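Local structure of subtilisin-like protein (Prochloron didemni, 3ZXY) at residues A[129-132]-A[133-136]; A[116-119]-A[120-123]; A[234-237]-A[238-241]. The protein is the protease domain of PatA, a member of the subtilisin (S8) family, and probably acts as a serine-type endopeptidase in the processing of patellamides. The protein carries 1 engineered substitution. All coordinates share one frame; numbering follows the deposited sequence.

Interaction 1: residues A[129-132]-A[133-136]; sequences AVSL and CRQN
Asn136 folds its side chain back onto Leu132 at the C-terminal end of helix 124-135, in the parallel-sheet subtilisin fold, and so closes the last turn of that helix. Followed outward, its CB lies 3.4 Å from Leu132 O; CG, anti to the carbonyl carbon (chi1 -78°), is turned back along the helix; and ND2 reaches the same oxygen in a nearly straight bond of 3.0 Å. Leu132 O lies almost in the plane of the amide. The backbone N of Asn136 also donates to Leu132 O, and the two donors arrive from opposite faces of the carbonyl plane. Asparagine suits this spot, where the chain leaves helical geometry, because its short amide can supply a second N-H to a carbonyl at the helix end.

One residue earlier the backbone still makes an ordinary helical bond, Gln135 N to Ser131 O at 2.8 Å. Cys133, small and only weakly polar, is buried, where it meets Ile98 and Val102 of helix 91-103, while Val130 packs on Leu158 and Val161. On the outer side Arg134 bends at chi3 (50°), which lets NH2 make a weak bond of 3.3 Å to Ser131 OG. The side chains of Leu132 and Asn136 lie aslant to each other, with Leu132 CD1 3.4 Å from Asn136 ND2.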
loop_
_atom_site.group_PDB
_atom_site.type_symbol
_atom_site.label_atom_id
_atom_site.label_comp_id
_atom_site.label_asym_id
_atom_site.label_seq_id
_atom_site.Cartn_x
_atom_site.Cartn_y
_atom_site.Cartn_z
ATOM N N ALA A 129 -0.657 -2.173 -17.403
ATOM C CA ALA A 129 -0.280 -2.940 -16.220
ATOM C C ALA A 129 -1.398 -2.892 -15.184
ATOM O O ALA A 129 -1.686 -3.885 -14.516
ATOM C CB ALA A 129 1.025 -2.427 -15.632
ATOM N N VAL A 130 -2.051 -1.745 -15.062
ATOM C CA VAL A 130 -3.161 -1.617 -14.119
ATOM C C VAL A 130 -4.367 -2.419 -14.611
ATOM O O VAL A 130 -5.067 -3.052 -13.814
ATOM C CB VAL A 130 -3.494 -0.133 -13.871
ATOM C CG1 VAL A 130 -4.739 0.013 -13.004
ATOM C CG2 VAL A 130 -2.313 0.536 -13.203
ATOM N N SER A 131 -4.592 -2.424 -15.918
ATOM C CA SER A 131 -5.628 -3.268 -16.516
ATOM C C SER A 131 -5.360 -4.746 -16.237
ATOM O O SER A 131 -6.296 -5.507 -15.954
ATOM C CB SER A 131 -5.725 -3.004 -18.023
ATOM O OG SER A 131 -6.690 -3.857 -18.630
ATOM N N LEU A 132 -4.093 -5.159 -16.301
ATOM C CA LEU A 132 -3.698 -6.539 -15.993
ATOM C C LEU A 132 -4.088 -6.898 -14.555
ATOM O O LEU A 132 -4.587 -7.999 -14.298
ATOM C CB LEU A 132 -2.185 -6.724 -16.189
ATOM C CG LEU A 132 -1.588 -8.095 -15.860
ATOM C CD1 LEU A 132 -2.032 -9.109 -16.902
ATOM C CD2 LEU A 132 -0.065 -8.038 -15.767
ATOM N N CYS A 133 -3.844 -5.988 -13.619
ATOM C CA CYS A 133 -4.272 -6.209 -12.240
ATOM C C CYS A 133 -5.781 -6.391 -12.166
ATOM O O CYS A 133 -6.278 -7.293 -11.478
ATOM C CB CYS A 133 -3.876 -5.036 -11.350
ATOM S SG CYS A 133 -2.097 -4.908 -11.120
ATOM N N ARG A 134 -6.509 -5.535 -12.866
ATOM C CA ARG A 134 -7.976 -5.578 -12.825
ATOM C C ARG A 134 -8.478 -6.902 -13.399
ATOM O O ARG A 134 -9.384 -7.539 -12.834
ATOM C CB ARG A 134 -8.557 -4.374 -13.575
ATOM C CG ARG A 134 -10.066 -4.194 -13.430
ATOM C CD ARG A 134 -10.551 -3.015 -14.269
ATOM N NE ARG A 134 -10.042 -3.105 -15.645
ATOM C CZ ARG A 134 -10.497 -3.927 -16.600
ATOM N NH1 ARG A 134 -11.529 -4.746 -16.386
ATOM N NH2 ARG A 134 -9.922 -3.915 -17.802
ATOM N N GLN A 135 -7.877 -7.351 -14.498
ATOM C CA GLN A 135 -8.285 -8.603 -15.130
ATOM C C GLN A 135 -7.940 -9.859 -14.306
ATOM O O GLN A 135 -8.626 -10.881 -14.421
ATOM C CB GLN A 135 -7.694 -8.695 -16.529
ATOM C CG GLN A 135 -8.241 -7.618 -17.452
ATOM C CD GLN A 135 -7.516 -7.584 -18.778
ATOM O OE1 GLN A 135 -6.412 -7.034 -18.884
ATOM N NE2 GLN A 135 -8.129 -8.167 -19.799
ATOM N N ASN A 136 -6.897 -9.778 -13.478
ATOM C CA ASN A 136 -6.460 -10.893 -12.628
ATOM C C ASN A 136 -6.916 -10.792 -11.169
ATOM O O ASN A 136 -6.510 -11.605 -10.328
ATOM C CB ASN A 136 -4.937 -11.011 -12.667
ATOM C CG ASN A 136 -4.444 -11.676 -13.939
ATOM O OD1 ASN A 136 -4.326 -12.907 -14.013
ATOM N ND2 ASN A 136 -4.208 -10.880 -14.958
#

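Interaction 2: residues A[116-119]-A[120-123]; sequences LTDF and GEAD
Thr117, Asp118 and Phe119 meet Gly120 and Glu121 in a local surface turn, held by side-chain-to-backbone hydrogen bonds, where the chain leaves the short strand 115-117 on its way to helix 124-135. Glu121 is the main grip. Its CG sits between its own backbone N and carbonyl carbon (chi1 73°), and a bend at chi2 brings the carboxylate back over the turn, where both oxygens find backbone N-H groups. OE1 accepts from Phe119 N at 2.7 Å through its syn lone pair. OE2 accepts from Asp118 N at 2.9 Å, also on the syn side but 16° out of the carboxylate plane. A glutamate fits because its two oxygens can span two successive amides, which fixes the rotation of the carboxylate.

The Asp118 carboxylate stands nearby, with OD2 4.3 Å from Glu121 OE2, a like-charge approach that the two amide donors to Glu121 probably offset in part. Thr117 closes the turn from the strand side. Its OG1 accepts from Gly120 N at 2.8 Å, while CG2 lies 3.3 Å from Glu121 O. Glycine suits position 120, since with a positive phi (83°) a CB on Gly120 would jam against Phe119 O.

Thr117 OG1 also bonds to Leu152 O, and the Thr117 backbone pairs with Leu152, in the two-stranded antiparallel sheet of 115-117 and 152-154. Further on, Ala122 rests on Val154 and Asp123 N bonds to Gln91 OE1, just before helix 124-135 begins.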
loop_
_atom_site.group_PDB
_atom_site.type_symbol
_atom_site.label_atom_id
_atom_site.label_comp_id
_atom_site.label_asym_id
_atom_site.label_seq_id
_atom_site.Cartn_x
_atom_site.Cartn_y
_atom_site.Cartn_z
ATOM N N LEU A 116 2.382 13.197 -10.427
ATOM C CA LEU A 116 1.332 14.176 -10.581
ATOM C C LEU A 116 0.925 14.284 -12.053
ATOM O O LEU A 116 1.785 14.250 -12.944
ATOM C CB LEU A 116 1.838 15.537 -10.079
ATOM C CG LEU A 116 0.883 16.715 -10.062
ATOM C CD1 LEU A 116 -0.252 16.483 -9.086
ATOM C CD2 LEU A 116 1.666 17.992 -9.722
ATOM N N THR A 117 -0.384 14.448 -12.281
ATOM C CA THR A 117 -0.987 14.507 -13.611
ATOM C C THR A 117 -1.973 15.662 -13.678
ATOM O O THR A 117 -2.302 16.248 -12.653
ATOM C CB THR A 117 -1.794 13.237 -13.906
ATOM O OG1 THR A 117 -2.946 13.207 -13.047
ATOM C CG2 THR A 117 -0.953 12.008 -13.702
ATOM N N ASP A 118 -2.434 16.001 -14.882
ATOM C CA ASP A 118 -3.514 16.982 -15.045
ATOM C C ASP A 118 -4.895 16.396 -14.684
ATOM O O ASP A 118 -5.677 17.045 -13.979
ATOM C CB ASP A 118 -3.560 17.501 -16.488
ATOM C CG ASP A 118 -2.423 18.442 -16.814
ATOM O OD1 ASP A 118 -1.775 18.954 -15.882
ATOM O OD2 ASP A 118 -2.194 18.687 -18.019
ATOM N N PHE A 119 -5.167 15.188 -15.176
ATOM C CA PHE A 119 -6.494 14.563 -15.134
ATOM C C PHE A 119 -6.482 13.090 -14.796
ATOM O O PHE A 119 -7.470 12.413 -15.056
ATOM C CB PHE A 119 -7.139 14.627 -16.509
ATOM C CG PHE A 119 -7.298 15.998 -17.019
ATOM C CD1 PHE A 119 -8.166 16.864 -16.395
ATOM C CD2 PHE A 119 -6.576 16.428 -18.101
ATOM C CE1 PHE A 119 -8.319 18.145 -16.849
ATOM C CE2 PHE A 119 -6.723 17.707 -18.578
ATOM C CZ PHE A 119 -7.600 18.572 -17.949
ATOM N N GLY A 120 -5.372 12.581 -14.300
ATOM C CA GLY A 120 -5.238 11.150 -14.057
ATOM C C GLY A 120 -4.857 10.374 -15.307
ATOM O O GLY A 120 -5.021 9.140 -15.346
ATOM N N GLU A 121 -4.363 11.084 -16.318
ATOM C CA GLU A 121 -3.788 10.467 -17.526
ATOM C C GLU A 121 -2.505 9.725 -17.170
ATOM O O GLU A 121 -1.784 10.111 -16.264
ATOM C CB GLU A 121 -3.515 11.507 -18.633
ATOM C CG GLU A 121 -2.318 12.461 -18.432
ATOM C CD GLU A 121 -2.592 13.633 -17.491
ATOM O OE1 GLU A 121 -3.718 13.722 -16.969
ATOM O OE2 GLU A 121 -1.680 14.490 -17.262
ATOM N N ALA A 122 -2.238 8.645 -17.893
ATOM C CA ALA A 122 -1.047 7.838 -17.656
ATOM C C ALA A 122 -0.551 7.284 -18.980
ATOM O O ALA A 122 -1.299 7.211 -19.961
ATOM C CB ALA A 122 -1.352 6.714 -16.697
ATOM N N ASP A 123 0.725 6.930 -18.997
ATOM C CA ASP A 123 1.330 6.298 -20.162
ATOM C C ASP A 123 0.647 4.960 -20.399
ATOM O O ASP A 123 0.197 4.295 -19.448
ATOM C CB ASP A 123 2.828 6.088 -19.936
ATOM C CG ASP A 123 3.608 7.406 -19.864
ATOM O OD1 ASP A 123 3.260 8.386 -20.584
ATOM O OD2 ASP A 123 4.591 7.466 -19.081
#

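Interaction 3: residues A[234-237]-A[238-241]; sequences TPDP and QKVR
Asp236 and Lys239 set their side chains at about a right angle, the aspartate lying across the root of the lysine. The Asp236 carboxylate is close to Lys239 CB, with CG 3.4 Å and OD2 3.5 Å from it, so that the contact is made by the base of the lysine chain. With CG anti to the backbone N (chi1 -171°), the carboxylate swings toward the helix, and Lys239 N donates to OD1 at 3.2 Å, coming from well above the carboxylate plane. The lysine runs out extended; its NZ stays 5.8 Å from Asp236 OD2 and has a long, weak ion pair with Glu233.

This is an N-cap: Asp236 stands immediately before helix 237-247, and its OD1 takes up an N-H of the first turn, Lys239 N, as the capping bond. Its negative charge probably also interacts favourably with the positive end of the helix dipole. Proline suits the next place, because Pro237 has no N-H to satisfy and its ring favours helical phi. Asn137 ND2 bonds to Asp236 OD1 as well, and Asn137 OD1 receives Gln238 N. An alanine in place of Asp236 is likely to leave Lys239 N and Asn137 ND2 without their common acceptor, and the helix start less firmly fixed.

The backbone carbonyl of Asp236 accepts from Val240 N at 3.0 Å, in the carbonyl plane, while Val240 packs on Ala221 and Leu225 of helix 210-230. Gln238 bends at chi2 to carry NE2 to Ala160 O. Arg241, extended, sends NE to Val161 O.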
loop_
_atom_site.group_PDB
_atom_site.type_symbol
_atom_site.label_atom_id
_atom_site.label_comp_id
_atom_site.label_asym_id
_atom_site.label_seq_id
_atom_site.Cartn_x
_atom_site.Cartn_y
_atom_site.Cartn_z
ATOM N N THR A 234 -12.675 -17.993 -1.582
ATOM C CA THR A 234 -11.563 -17.640 -2.450
ATOM C C THR A 234 -11.189 -16.183 -2.166
ATOM O O THR A 234 -12.065 -15.339 -2.117
ATOM C CB THR A 234 -11.957 -17.761 -3.928
ATOM O OG1 THR A 234 -12.474 -19.071 -4.177
ATOM C CG2 THR A 234 -10.751 -17.511 -4.824
ATOM N N PRO A 235 -9.896 -15.889 -1.967
ATOM C CA PRO A 235 -9.560 -14.477 -1.755
ATOM C C PRO A 235 -10.004 -13.601 -2.933
ATOM O O PRO A 235 -9.840 -13.993 -4.083
ATOM C CB PRO A 235 -8.030 -14.481 -1.654
ATOM C CG PRO A 235 -7.622 -15.881 -1.412
ATOM C CD PRO A 235 -8.709 -16.760 -1.925
ATOM N N ASP A 236 -10.561 -12.431 -2.625
ATOM C CA ASP A 236 -11.159 -11.564 -3.643
ATOM C C ASP A 236 -10.728 -10.128 -3.379
ATOM O O ASP A 236 -11.407 -9.376 -2.660
ATOM C CB ASP A 236 -12.683 -11.708 -3.596
ATOM C CG ASP A 236 -13.397 -11.024 -4.752
ATOM O OD1 ASP A 236 -12.799 -10.169 -5.450
ATOM O OD2 ASP A 236 -14.617 -11.340 -4.947
ATOM N N PRO A 237 -9.565 -9.752 -3.922
ATOM C CA PRO A 237 -9.014 -8.441 -3.654
ATOM C C PRO A 237 -9.924 -7.289 -4.048
ATOM O O PRO A 237 -9.997 -6.297 -3.303
ATOM C CB PRO A 237 -7.699 -8.453 -4.442
ATOM C CG PRO A 237 -7.287 -9.899 -4.332
ATOM C CD PRO A 237 -8.575 -10.641 -4.554
ATOM N N GLN A 238 -10.611 -7.380 -5.184
ATOM C CA GLN A 238 -11.517 -6.300 -5.565
ATOM C C GLN A 238 -12.721 -6.196 -4.633
ATOM O O GLN A 238 -13.221 -5.110 -4.385
ATOM C CB GLN A 238 -11.934 -6.384 -7.034
ATOM C CG GLN A 238 -10.855 -5.872 -7.987
ATOM C CD GLN A 238 -10.565 -4.374 -7.817
ATOM O OE1 GLN A 238 -11.481 -3.567 -7.644
ATOM N NE2 GLN A 238 -9.295 -4.008 -7.859
ATOM N N LYS A 239 -13.170 -7.307 -4.079
ATOM C CA LYS A 239 -14.223 -7.259 -3.065
ATOM C C LYS A 239 -13.719 -6.571 -1.805
ATOM O O LYS A 239 -14.459 -5.807 -1.159
ATOM C CB LYS A 239 -14.724 -8.670 -2.715
ATOM C CG LYS A 239 -15.873 -8.672 -1.712
ATOM C CD LYS A 239 -16.414 -10.075 -1.512
ATOM C CE LYS A 239 -17.688 -10.089 -0.663
ATOM N NZ LYS A 239 -18.028 -11.481 -0.250
ATOM N N VAL A 240 -12.472 -6.845 -1.426
ATOM C CA VAL A 240 -11.899 -6.197 -0.258
ATOM C C VAL A 240 -11.821 -4.680 -0.460
ATOM O O VAL A 240 -12.135 -3.900 0.452
ATOM C CB VAL A 240 -10.540 -6.822 0.104
ATOM C CG1 VAL A 240 -9.758 -5.905 1.042
ATOM C CG2 VAL A 240 -10.743 -8.233 0.680
ATOM N N ARG A 241 -11.436 -4.244 -1.653
ATOM C CA ARG A 241 -11.512 -2.821 -1.971
ATOM C C ARG A 241 -12.916 -2.252 -1.750
ATOM O O ARG A 241 -13.091 -1.188 -1.162
ATOM C CB ARG A 241 -11.088 -2.583 -3.417
ATOM C CG ARG A 241 -11.162 -1.138 -3.876
ATOM C CD ARG A 241 -10.716 -1.086 -5.319
ATOM N NE ARG A 241 -10.845 0.170 -5.990
ATOM C CZ ARG A 241 -11.859 0.558 -6.750
ATOM N NH1 ARG A 241 -12.975 -0.167 -6.898
ATOM N NH2 ARG A 241 -11.758 1.723 -7.371
#

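How the interactions relate
Along the chain the order is interaction 2, interaction 1, interaction 3, all within the subtilase region and away from the predicted catalytic residues. Interaction 2 shapes the approach to helix 124-135, and interaction 1 ends that same helix; their centres lie 18 Å apart. Interaction 3 starts helix 237-247, far later in sequence, yet its centre is only 14 Å from that of interaction 1, with nearest atoms about 5 Å apart. The two are joined through Asn137, which directly follows interaction 1, and through Ala160 and Val161. The centres of interactions 2 and 3 lie 26 Å apart. Together they mark turns and helix ends around the central parallel sheet.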